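Local atomic coordinates of cell wall surface anchor family protein (Streptococcus agalactiae serogroup V, PDB entry 3TW0), a protein that forms the adhesive tip of the group B streptococcal pilus and probably attaches the bacterium to its host through a magnesium-binding von Willebrand factor A domain. Residues Leu35-Asp46 / Val117-Lys126; Pro186-Phe196 / Phe285-Lys296. The protein carries 2 engineered substitutions. All blocks are in the same frame, centred on the assembly; numbering follows the deposited sequence.

Contact 1 (Leu35-Asp46 / Val117-Lys126)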
loop_
_atom_site.group_PDB
_atom_site.type_symbol
_atom_site.label_atom_id
_atom_site.label_comp_id
_atom_site.label_asym_id
_atom_site.label_seq_id
_atom_site.Cartn_x
_atom_site.Cartn_y
_atom_site.Cartn_z
ATOM N N LEU A 35 -0.261 1.350 -18.293
ATOM C CA LEU A 35 0.475 1.555 -19.548
ATOM C C LEU A 35 1.284 2.848 -19.427
ATOM O O LEU A 35 2.482 2.870 -19.730
ATOM C CB LEU A 35 -0.476 1.613 -20.758
ATOM C CG LEU A 35 0.024 2.138 -22.132
ATOM C CD1 LEU A 35 1.133 1.308 -22.752
ATOM C CD2 LEU A 35 -1.135 2.285 -23.121
ATOM N N LYS A 36 0.624 3.902 -18.961
ATOM C CA LYS A 36 1.241 5.226 -18.873
ATOM C C LYS A 36 2.332 5.278 -17.811
ATOM O O LYS A 36 3.377 5.909 -18.011
ATOM C CB LYS A 36 0.160 6.303 -18.684
ATOM C CG LYS A 36 -0.733 6.509 -19.963
ATOM C CD LYS A 36 -1.922 7.477 -19.788
ATOM C CE LYS A 36 -1.759 8.388 -18.558
ATOM N NZ LYS A 36 -1.991 9.842 -18.852
ATOM N N ALA A 37 2.092 4.599 -16.686
ATOM C CA ALA A 37 3.098 4.474 -15.631
ATOM C C ALA A 37 4.340 3.718 -16.137
ATOM O O ALA A 37 5.467 4.157 -15.942
ATOM C CB ALA A 37 2.490 3.798 -14.404
ATOM N N GLY A 38 4.130 2.602 -16.825
ATOM C CA GLY A 38 5.225 1.855 -17.402
ATOM C C GLY A 38 6.044 2.646 -18.412
ATOM O O GLY A 38 7.284 2.543 -18.439
ATOM N N GLU A 39 5.361 3.460 -19.220
ATOM C CA GLU A 39 6.057 4.304 -20.205
ATOM C C GLU A 39 6.879 5.402 -19.556
ATOM O O GLU A 39 8.007 5.693 -19.965
ATOM C CB GLU A 39 5.061 4.847 -21.224
ATOM C CG GLU A 39 4.574 3.704 -22.136
ATOM C CD GLU A 39 3.591 4.148 -23.185
ATOM O OE1 GLU A 39 3.028 5.263 -23.057
ATOM O OE2 GLU A 39 3.391 3.377 -24.137
ATOM N N ALA A 40 6.329 5.983 -18.502
ATOM C CA ALA A 40 7.035 7.015 -17.760
ATOM C C ALA A 40 8.313 6.431 -17.168
ATOM O O ALA A 40 9.386 7.034 -17.284
ATOM C CB ALA A 40 6.138 7.569 -16.665
ATOM N N VAL A 41 8.201 5.260 -16.540
ATOM C CA VAL A 41 9.393 4.535 -16.035
ATOM C C VAL A 41 10.440 4.274 -17.137
ATOM O O VAL A 41 11.613 4.604 -16.978
ATOM C CB VAL A 41 9.011 3.212 -15.322
ATOM C CG1 VAL A 41 10.278 2.426 -14.908
ATOM C CG2 VAL A 41 8.133 3.490 -14.131
ATOM N N GLU A 42 10.017 3.695 -18.264
ATOM C CA GLU A 42 10.927 3.533 -19.415
ATOM C C GLU A 42 11.692 4.820 -19.731
ATOM O O GLU A 42 12.911 4.790 -19.973
ATOM C CB GLU A 42 10.140 3.113 -20.655
ATOM C CG GLU A 42 9.984 1.610 -20.795
ATOM C CD GLU A 42 8.949 1.195 -21.826
ATOM O OE1 GLU A 42 8.245 2.057 -22.403
ATOM O OE2 GLU A 42 8.820 -0.024 -22.053
ATOM N N LYS A 43 10.978 5.944 -19.732
ATOM C CA LYS A 43 11.580 7.245 -20.075
ATOM C C LYS A 43 12.551 7.677 -18.994
ATOM O O LYS A 43 13.610 8.235 -19.279
ATOM C CB LYS A 43 10.512 8.329 -20.273
ATOM C CG LYS A 43 10.186 8.685 -21.729
ATOM C CD LYS A 43 8.790 8.189 -22.181
ATOM C CE LYS A 43 7.632 8.997 -21.555
ATOM N NZ LYS A 43 7.912 10.456 -21.488
ATOM N N LEU A 44 12.205 7.401 -17.745
ATOM C CA LEU A 44 13.089 7.794 -16.653
ATOM C C LEU A 44 14.391 6.979 -16.675
ATOM O O LEU A 44 15.493 7.537 -16.625
ATOM C CB LEU A 44 12.366 7.743 -15.312
ATOM C CG LEU A 44 13.293 8.175 -14.190
ATOM C CD1 LEU A 44 13.468 9.691 -14.093
ATOM C CD2 LEU A 44 12.760 7.641 -12.952
ATOM N N ILE A 45 14.258 5.665 -16.801
ATOM C CA ILE A 45 15.411 4.795 -16.907
ATOM C C ILE A 45 16.343 5.269 -18.031
ATOM O O ILE A 45 17.536 5.451 -17.788
ATOM C CB ILE A 45 15.009 3.295 -17.116
ATOM C CG1 ILE A 45 14.147 2.754 -15.945
ATOM C CG2 ILE A 45 16.251 2.434 -17.318
ATOM C CD1 ILE A 45 14.850 2.638 -14.573
ATOM N N ASP A 46 15.809 5.481 -19.234
ATOM C CA ASP A 46 16.650 5.899 -20.374
ATOM C C ASP A 46 17.344 7.215 -20.051
ATOM O O ASP A 46 18.531 7.384 -20.351
ATOM C CB ASP A 46 15.853 6.049 -21.673
ATOM C CG ASP A 46 15.350 4.725 -22.212
ATOM O OD1 ASP A 46 15.914 3.659 -21.854
ATOM O OD2 ASP A 46 14.372 4.748 -22.996
ATOM N N VAL A 117 20.451 -3.282 -17.154
ATOM C CA VAL A 117 19.456 -2.234 -17.400
ATOM C C VAL A 117 18.346 -2.796 -18.296
ATOM O O VAL A 117 17.162 -2.619 -17.995
ATOM C CB VAL A 117 20.107 -0.968 -17.997
ATOM C CG1 VAL A 117 19.059 0.110 -18.339
ATOM C CG2 VAL A 117 21.110 -0.417 -17.014
ATOM N N ASN A 118 18.745 -3.497 -19.366
ATOM C CA ASN A 118 17.832 -4.185 -20.276
ATOM C C ASN A 118 16.919 -5.196 -19.574
ATOM O O ASN A 118 15.758 -5.343 -19.940
ATOM C CB ASN A 118 18.613 -4.970 -21.336
ATOM C CG ASN A 118 19.229 -4.095 -22.418
ATOM O OD1 ASN A 118 18.849 -2.938 -22.615
ATOM N ND2 ASN A 118 20.190 -4.665 -23.137
ATOM N N ILE A 119 17.458 -5.934 -18.610
ATOM C CA ILE A 119 16.633 -6.858 -17.822
ATOM C C ILE A 119 15.580 -6.063 -17.044
ATOM O O ILE A 119 14.390 -6.403 -17.082
ATOM C CB ILE A 119 17.454 -7.673 -16.824
ATOM C CG1 ILE A 119 18.413 -8.595 -17.563
ATOM C CG2 ILE A 119 16.546 -8.509 -15.965
ATOM C CD1 ILE A 119 19.566 -9.040 -16.708
ATOM N N LEU A 120 16.026 -5.014 -16.354
ATOM C CA LEU A 120 15.102 -4.111 -15.623
ATOM C C LEU A 120 13.946 -3.651 -16.518
ATOM O O LEU A 120 12.770 -3.876 -16.204
ATOM C CB LEU A 120 15.886 -2.934 -15.028
ATOM C CG LEU A 120 15.209 -1.945 -14.092
ATOM C CD1 LEU A 120 16.261 -1.264 -13.226
ATOM C CD2 LEU A 120 14.400 -0.957 -14.897
ATOM N N LYS A 121 14.277 -3.073 -17.671
ATOM C CA LYS A 121 13.265 -2.541 -18.566
ATOM C C LYS A 121 12.316 -3.634 -19.121
ATOM O O LYS A 121 11.141 -3.355 -19.330
ATOM C CB LYS A 121 13.905 -1.752 -19.711
ATOM C CG LYS A 121 14.695 -0.504 -19.308
ATOM C CD LYS A 121 15.239 0.215 -20.551
ATOM C CE LYS A 121 14.088 0.891 -21.271
ATOM N NZ LYS A 121 14.417 1.446 -22.643
ATOM N N SER A 122 12.819 -4.857 -19.330
ATOM C CA SER A 122 11.977 -5.999 -19.753
ATOM C C SER A 122 10.978 -6.410 -18.656
ATOM O O SER A 122 9.937 -7.014 -18.925
ATOM C CB SER A 122 12.836 -7.211 -20.144
ATOM O OG SER A 122 13.266 -7.959 -18.999
ATOM N N ARG A 123 11.295 -6.076 -17.415
ATOM C CA ARG A 123 10.423 -6.420 -16.300
ATOM C C ARG A 123 9.358 -5.349 -15.957
ATOM O O ARG A 123 8.535 -5.555 -15.049
ATOM C CB ARG A 123 11.274 -6.724 -15.092
ATOM C CG ARG A 123 11.995 -8.049 -15.215
ATOM C CD ARG A 123 12.666 -8.373 -13.925
ATOM N NE ARG A 123 13.574 -9.494 -14.086
ATOM C CZ ARG A 123 14.523 -9.818 -13.218
ATOM N NH1 ARG A 123 14.715 -9.106 -12.128
ATOM N NH2 ARG A 123 15.283 -10.872 -13.443
ATOM N N ILE A 124 9.356 -4.242 -16.699
ATOM C CA ILE A 124 8.387 -3.175 -16.492
ATOM C C ILE A 124 7.005 -3.630 -17.010
ATOM O O ILE A 124 6.813 -3.756 -18.207
ATOM C CB ILE A 124 8.834 -1.872 -17.225
ATOM C CG1 ILE A 124 10.085 -1.256 -16.592
ATOM C CG2 ILE A 124 7.728 -0.821 -17.253
ATOM C CD1 ILE A 124 10.720 -0.201 -17.487
ATOM N N PRO A 125 6.034 -3.872 -16.112
ATOM C CA PRO A 125 4.687 -4.178 -16.611
ATOM C C PRO A 125 3.993 -2.948 -17.243
ATOM O O PRO A 125 4.300 -1.789 -16.891
ATOM C CB PRO A 125 3.948 -4.584 -15.346
ATOM C CG PRO A 125 4.584 -3.721 -14.270
ATOM C CD PRO A 125 6.064 -3.774 -14.633
ATOM N N LYS A 126 3.046 -3.216 -18.148
ATOM C CA LYS A 126 2.274 -2.194 -18.845
ATOM C C LYS A 126 0.799 -2.419 -18.543
ATOM O O LYS A 126 -0.079 -1.763 -19.104
ATOM C CB LYS A 126 2.532 -2.281 -20.363
ATOM C CG LYS A 126 4.011 -2.070 -20.781
ATOM C CD LYS A 126 4.406 -0.601 -20.696
ATOM C CE LYS A 126 5.843 -0.348 -21.163
ATOM N NZ LYS A 126 5.960 -0.386 -22.646
HETATM O O HOH W 1 10.968 -1.357 -21.318
#

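Contact 2 (Pro186-Phe196 / Phe285-Lys296)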
loop_
_atom_site.group_PDB
_atom_site.type_symbol
_atom_site.label_atom_id
_atom_site.label_comp_id
_atom_site.label_asym_id
_atom_site.label_seq_id
_atom_site.Cartn_x
_atom_site.Cartn_y
_atom_site.Cartn_z
ATOM N N PRO A 186 -2.453 -0.972 24.398
ATOM C CA PRO A 186 -3.790 -0.905 24.939
ATOM C C PRO A 186 -3.810 -1.156 26.439
ATOM O O PRO A 186 -4.861 -1.045 27.064
ATOM C CB PRO A 186 -4.505 -2.046 24.211
ATOM C CG PRO A 186 -3.498 -3.024 23.938
ATOM C CD PRO A 186 -2.207 -2.258 23.710
ATOM N N TYR A 187 -2.650 -1.476 27.015
ATOM C CA TYR A 187 -2.619 -2.027 28.356
ATOM C C TYR A 187 -2.070 -1.059 29.374
ATOM O O TYR A 187 -1.866 -1.418 30.510
ATOM C CB TYR A 187 -1.826 -3.336 28.353
ATOM C CG TYR A 187 -2.511 -4.410 27.512
ATOM C CD1 TYR A 187 -3.905 -4.530 27.514
ATOM C CD2 TYR A 187 -1.772 -5.294 26.722
ATOM C CE1 TYR A 187 -4.558 -5.503 26.752
ATOM C CE2 TYR A 187 -2.403 -6.278 25.962
ATOM C CZ TYR A 187 -3.800 -6.374 25.986
ATOM O OH TYR A 187 -4.445 -7.333 25.243
ATOM N N ILE A 188 -1.829 0.176 28.954
ATOM C CA ILE A 188 -1.378 1.196 29.885
ATOM C C ILE A 188 -2.460 2.262 29.994
ATOM O O ILE A 188 -3.335 2.356 29.117
ATOM C CB ILE A 188 0.012 1.807 29.500
ATOM C CG1 ILE A 188 0.017 2.384 28.080
ATOM C CG2 ILE A 188 1.122 0.795 29.700
ATOM C CD1 ILE A 188 1.314 3.095 27.741
ATOM N N SER A 189 -2.414 3.082 31.046
ATOM C CA SER A 189 -3.393 4.184 31.132
ATOM C C SER A 189 -3.092 5.422 30.256
ATOM O O SER A 189 -3.998 6.196 29.999
ATOM C CB SER A 189 -3.620 4.614 32.576
ATOM O OG SER A 189 -2.441 5.235 33.065
ATOM N N THR A 190 -1.858 5.609 29.796
ATOM C CA THR A 190 -1.555 6.720 28.889
ATOM C C THR A 190 -2.534 6.716 27.716
ATOM O O THR A 190 -2.699 5.669 27.050
ATOM C CB THR A 190 -0.134 6.626 28.352
ATOM O OG1 THR A 190 0.795 6.641 29.444
ATOM C CG2 THR A 190 0.179 7.782 27.408
ATOM N N SER A 191 -3.220 7.849 27.492
ATOM C CA SER A 191 -4.180 7.960 26.383
ATOM C C SER A 191 -3.500 7.669 25.050
ATOM O O SER A 191 -2.306 7.896 24.892
ATOM C CB SER A 191 -4.806 9.365 26.312
ATOM O OG SER A 191 -3.842 10.285 25.848
ATOM N N TYR A 192 -4.275 7.208 24.071
ATOM C CA TYR A 192 -3.703 6.983 22.753
ATOM C C TYR A 192 -3.115 8.274 22.147
ATOM O O TYR A 192 -2.071 8.223 21.493
ATOM C CB TYR A 192 -4.729 6.325 21.817
ATOM C CG TYR A 192 -5.065 4.907 22.210
ATOM C CD1 TYR A 192 -4.043 3.927 22.266
ATOM C CD2 TYR A 192 -6.393 4.517 22.496
ATOM C CE1 TYR A 192 -4.329 2.597 22.627
ATOM C CE2 TYR A 192 -6.690 3.167 22.841
ATOM C CZ TYR A 192 -5.638 2.239 22.901
ATOM O OH TYR A 192 -5.854 0.940 23.224
ATOM N N GLN A 193 -3.762 9.421 22.383
ATOM C CA GLN A 193 -3.204 10.687 21.888
ATOM C C GLN A 193 -1.814 10.957 22.481
ATOM O O GLN A 193 -0.877 11.286 21.756
ATOM C CB GLN A 193 -4.141 11.879 22.122
ATOM C CG GLN A 193 -3.624 13.182 21.454
ATOM C CD GLN A 193 -3.540 13.074 19.926
ATOM O OE1 GLN A 193 -4.529 12.767 19.268
ATOM N NE2 GLN A 193 -2.356 13.326 19.364
ATOM N N ASN A 194 -1.671 10.799 23.795
ATOM C CA ASN A 194 -0.364 10.971 24.406
ATOM C C ASN A 194 0.632 9.905 23.947
ATOM O O ASN A 194 1.821 10.171 23.847
ATOM C CB ASN A 194 -0.462 11.028 25.941
ATOM C CG ASN A 194 -1.102 12.334 26.450
ATOM O OD1 ASN A 194 -1.004 13.373 25.798
ATOM N ND2 ASN A 194 -1.754 12.276 27.619
ATOM N N GLN A 195 0.154 8.692 23.653
ATOM C CA GLN A 195 1.055 7.643 23.134
ATOM C C GLN A 195 1.558 8.056 21.756
ATOM O O GLN A 195 2.738 7.974 21.469
ATOM C CB GLN A 195 0.348 6.281 23.055
ATOM C CG GLN A 195 0.055 5.635 24.408
ATOM C CD GLN A 195 -0.336 4.181 24.256
ATOM O OE1 GLN A 195 0.241 3.458 23.433
ATOM N NE2 GLN A 195 -1.327 3.762 25.009
ATOM N N PHE A 196 0.660 8.560 20.935
ATOM C CA PHE A 196 0.987 8.967 19.550
ATOM C C PHE A 196 2.011 10.094 19.583
ATOM O O PHE A 196 3.092 10.016 18.961
ATOM C CB PHE A 196 -0.304 9.423 18.863
ATOM C CG PHE A 196 -0.138 9.840 17.421
ATOM C CD1 PHE A 196 -0.083 8.887 16.401
ATOM C CD2 PHE A 196 -0.112 11.209 17.071
ATOM C CE1 PHE A 196 0.027 9.284 15.068
ATOM C CE2 PHE A 196 0.014 11.599 15.760
ATOM C CZ PHE A 196 0.095 10.643 14.745
ATOM N N PHE A 285 -8.107 0.145 18.980
ATOM C CA PHE A 285 -9.264 -0.275 19.760
ATOM C C PHE A 285 -8.782 -1.337 20.784
ATOM O O PHE A 285 -7.808 -2.062 20.516
ATOM C CB PHE A 285 -10.355 -0.858 18.837
ATOM C CG PHE A 285 -9.883 -2.010 17.967
ATOM C CD1 PHE A 285 -9.817 -3.307 18.468
ATOM C CD2 PHE A 285 -9.495 -1.791 16.647
ATOM C CE1 PHE A 285 -9.354 -4.362 17.675
ATOM C CE2 PHE A 285 -9.061 -2.851 15.840
ATOM C CZ PHE A 285 -8.998 -4.144 16.351
ATOM N N ASP A 286 -9.437 -1.397 21.937
ATOM C CA ASP A 286 -9.109 -2.344 22.992
ATOM C C ASP A 286 -9.283 -3.739 22.438
ATOM O O ASP A 286 -10.349 -4.072 21.936
ATOM C CB ASP A 286 -10.040 -2.164 24.200
ATOM C CG ASP A 286 -9.641 -3.034 25.397
ATOM O OD1 ASP A 286 -9.424 -2.456 26.473
ATOM O OD2 ASP A 286 -9.553 -4.278 25.283
ATOM N N PRO A 287 -8.234 -4.556 22.515
ATOM C CA PRO A 287 -8.360 -5.853 21.838
ATOM C C PRO A 287 -9.322 -6.807 22.563
ATOM O O PRO A 287 -9.847 -7.735 21.937
ATOM C CB PRO A 287 -6.924 -6.397 21.818
ATOM C CG PRO A 287 -6.123 -5.527 22.744
ATOM C CD PRO A 287 -6.973 -4.417 23.263
ATOM N N LYS A 288 -9.583 -6.564 23.847
ATOM C CA LYS A 288 -10.538 -7.396 24.595
ATOM C C LYS A 288 -11.974 -6.926 24.435
ATOM O O LYS A 288 -12.839 -7.710 24.004
ATOM C CB LYS A 288 -10.151 -7.519 26.074
ATOM C CG LYS A 288 -9.113 -8.635 26.313
ATOM C CD LYS A 288 -9.713 -10.021 25.922
ATOM C CE LYS A 288 -8.666 -11.142 25.938
ATOM N NZ LYS A 288 -7.847 -11.153 24.700
ATOM N N THR A 289 -12.226 -5.650 24.740
ATOM C CA THR A 289 -13.591 -5.118 24.710
ATOM C C THR A 289 -13.999 -4.560 23.338
ATOM O O THR A 289 -15.179 -4.300 23.095
ATOM C CB THR A 289 -13.737 -3.957 25.686
ATOM O OG1 THR A 289 -13.042 -2.828 25.150
ATOM C CG2 THR A 289 -13.182 -4.311 27.071
ATOM N N LYS A 290 -13.013 -4.327 22.475
ATOM C CA LYS A 290 -13.226 -3.716 21.137
ATOM C C LYS A 290 -13.668 -2.238 21.118
ATOM O O LYS A 290 -14.013 -1.721 20.065
ATOM C CB LYS A 290 -14.162 -4.581 20.269
ATOM C CG LYS A 290 -13.724 -6.030 20.076
ATOM C CD LYS A 290 -12.449 -6.129 19.187
ATOM C CE LYS A 290 -12.223 -7.542 18.607
ATOM N NZ LYS A 290 -11.898 -8.513 19.682
ATOM N N LYS A 291 -13.660 -1.577 22.278
ATOM C CA LYS A 291 -13.900 -0.134 22.401
ATOM C C LYS A 291 -12.885 0.609 21.544
ATOM O O LYS A 291 -11.689 0.458 21.765
ATOM C CB LYS A 291 -13.722 0.325 23.875
ATOM C CG LYS A 291 -14.788 -0.195 24.869
ATOM C CD LYS A 291 -14.203 -0.642 26.261
ATOM C CE LYS A 291 -13.998 0.508 27.269
ATOM N NZ LYS A 291 -15.290 1.169 27.681
ATOM N N VAL A 292 -13.344 1.378 20.556
ATOM C CA VAL A 292 -12.421 2.201 19.774
ATOM C C VAL A 292 -11.808 3.298 20.664
ATOM O O VAL A 292 -12.404 3.695 21.673
ATOM C CB VAL A 292 -13.082 2.815 18.489
ATOM C CG1 VAL A 292 -14.095 3.930 18.813
ATOM C CG2 VAL A 292 -12.012 3.346 17.565
ATOM N N SER A 293 -10.620 3.758 20.284
ATOM C CA SER A 293 -9.944 4.856 20.955
ATOM C C SER A 293 -10.848 6.086 21.092
ATOM O O SER A 293 -11.534 6.477 20.142
ATOM C CB SER A 293 -8.691 5.238 20.154
ATOM O OG SER A 293 -8.196 6.505 20.576
ATOM N N ALA A 294 -10.853 6.688 22.272
ATOM C CA ALA A 294 -11.608 7.919 22.510
ATOM C C ALA A 294 -10.698 9.137 22.345
ATOM O O ALA A 294 -11.121 10.298 22.567
ATOM C CB ALA A 294 -12.213 7.896 23.919
ATOM N N THR A 295 -9.443 8.904 21.993
ATOM C CA THR A 295 -8.585 10.048 21.644
ATOM C C THR A 295 -8.045 9.929 20.213
ATOM O O THR A 295 -8.778 10.142 19.274
ATOM C CB THR A 295 -7.459 10.313 22.684
ATOM O OG1 THR A 295 -6.573 9.190 22.738
ATOM C CG2 THR A 295 -8.025 10.593 24.076
ATOM N N LYS A 296 -6.763 9.612 20.053
ATOM C CA LYS A 296 -6.175 9.559 18.722
ATOM C C LYS A 296 -6.827 8.413 17.958
ATOM O O LYS A 296 -6.963 7.308 18.524
ATOM C CB LYS A 296 -4.663 9.282 18.823
ATOM C CG LYS A 296 -3.923 9.200 17.457
ATOM C CD LYS A 296 -3.941 10.567 16.734
ATOM C CE LYS A 296 -3.740 10.408 15.256
ATOM N NZ LYS A 296 -3.595 11.681 14.478
HETATM O O HOH W 2 -2.669 13.640 16.147
#

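Contact 1 (Leu35-Asp46 / Val117-Lys126)
Val117 places CG1 against CG2 of Ile45 at 3.8 Å, where two antiparallel helices of the von Willebrand factor A domain lie side by side, the axes of 35-46 and 117-122 approaching to 10.8 Å at an angle of 168°. Both helices cover the same side of the central parallel sheet: Val41 rests on strand 11-18, and Leu120 and Ile124 on strand 55-61. One turn on, Leu120 meets Ile45 tip to tip, CD2 to CD1 at 3.6 Å. Lys121 runs its methylene chain past Ile45 in the opposite direction, and a bend at CG-CD (chi3 72°) carries NZ to the carboxylate of Asp46, where it forms a salt bridge with OD1 on the syn side at 2.8 Å. A water donates to both the backbone O of Lys121 and Glu42 OE2, bridging the last turn of the helix to that carboxylate. Past the helix, Ile124 turns inward: CD1 lies against CG1 of Val41 at 3.7 Å, while CG2 settles over the backbone of Gly38, where the lack of a side chain lets the loop come close. Pro125 brings its carbonyl O to the same glycine. Lys126 folds back over Gly38, bent at chi2 and chi4, and crosses Glu42 at about a right angle; NZ approaches OE2 from the syn side at 2.9 Å, 31° out of the carboxylate plane.

Contact 2 (Pro186-Phe196 / Phe285-Lys296)
This is a surface contact between the N-terminal end of helix 192-201, with the loop leading into it, and the long irregular segment between strand 271-276 and helix 302-312. At the loop end Pro186 and Pro287 cross at about a right angle, CB of the first meeting CD of the second at 3.6 Å. The Tyr187 ring has Pro186 CG over the centre of one face, and its OH reaches CG of Pro287 obliquely. Pro287 follows Asp286, whose OD2 accepts from the backbone N of Lys288, an Asx turn, and from that of Thr289, which extends it to an Asx motif. Farther along, Tyr192 lays CD2 against CB and OG of Ser293, the nearer being OG at 3.3 Å; Phe184 meets the tyrosine ring nearly at right angles. The helix start is capped from within and gripped from across the contact. Ser191 is the N-cap, its OG accepting from Asn194 N at 3.0 Å. The backbone N of Gln193, also in the first turn, donates across the contact to Thr295 OG1 at 2.8 Å with an N-H···O angle of 144°. Thr295 is positioned in turn by an ST turn, its N donating to Ser293 OG, which itself donates to Lys296 O. Lys296 ends the interface. With CG anti to N (chi1 180°) and a bend at chi2, its chain passes Gln193 OE1 and extends over one face of Phe196, where CE sits 3.8 Å from the ring centroid in a CH-pi contact and NZ makes a cation-pi interaction at 4.2 Å. That ammonium group also has a salt bridge to Glu303 of helix 302-312, and a water links it to Gln193 NE2, itself bonded to Asn197 OD1.

The two contacts lie on opposite sides of the chain's centre, their own centres 45 Å apart, and share no helix, strand or loop. Contact 1 is partly buried and pairs two helices that flank the parallel sheet, together with the loop that follows the second of them: aliphatic side chains fill its inner side, and two lysine-carboxylate salt bridges accompany them. Contact 2 is a surface contact, away from the magnesium site, in which a helix start meets a loop; there prolines, aromatic rings, hydroxyl groups and local turns do the work. Lysine matters in both, but by different means: in 35-46/117-126 it pairs with acids across the interface, whereas in 186-196/285-296 it lies over a phenylalanine ring and finds its acid outside the two segments.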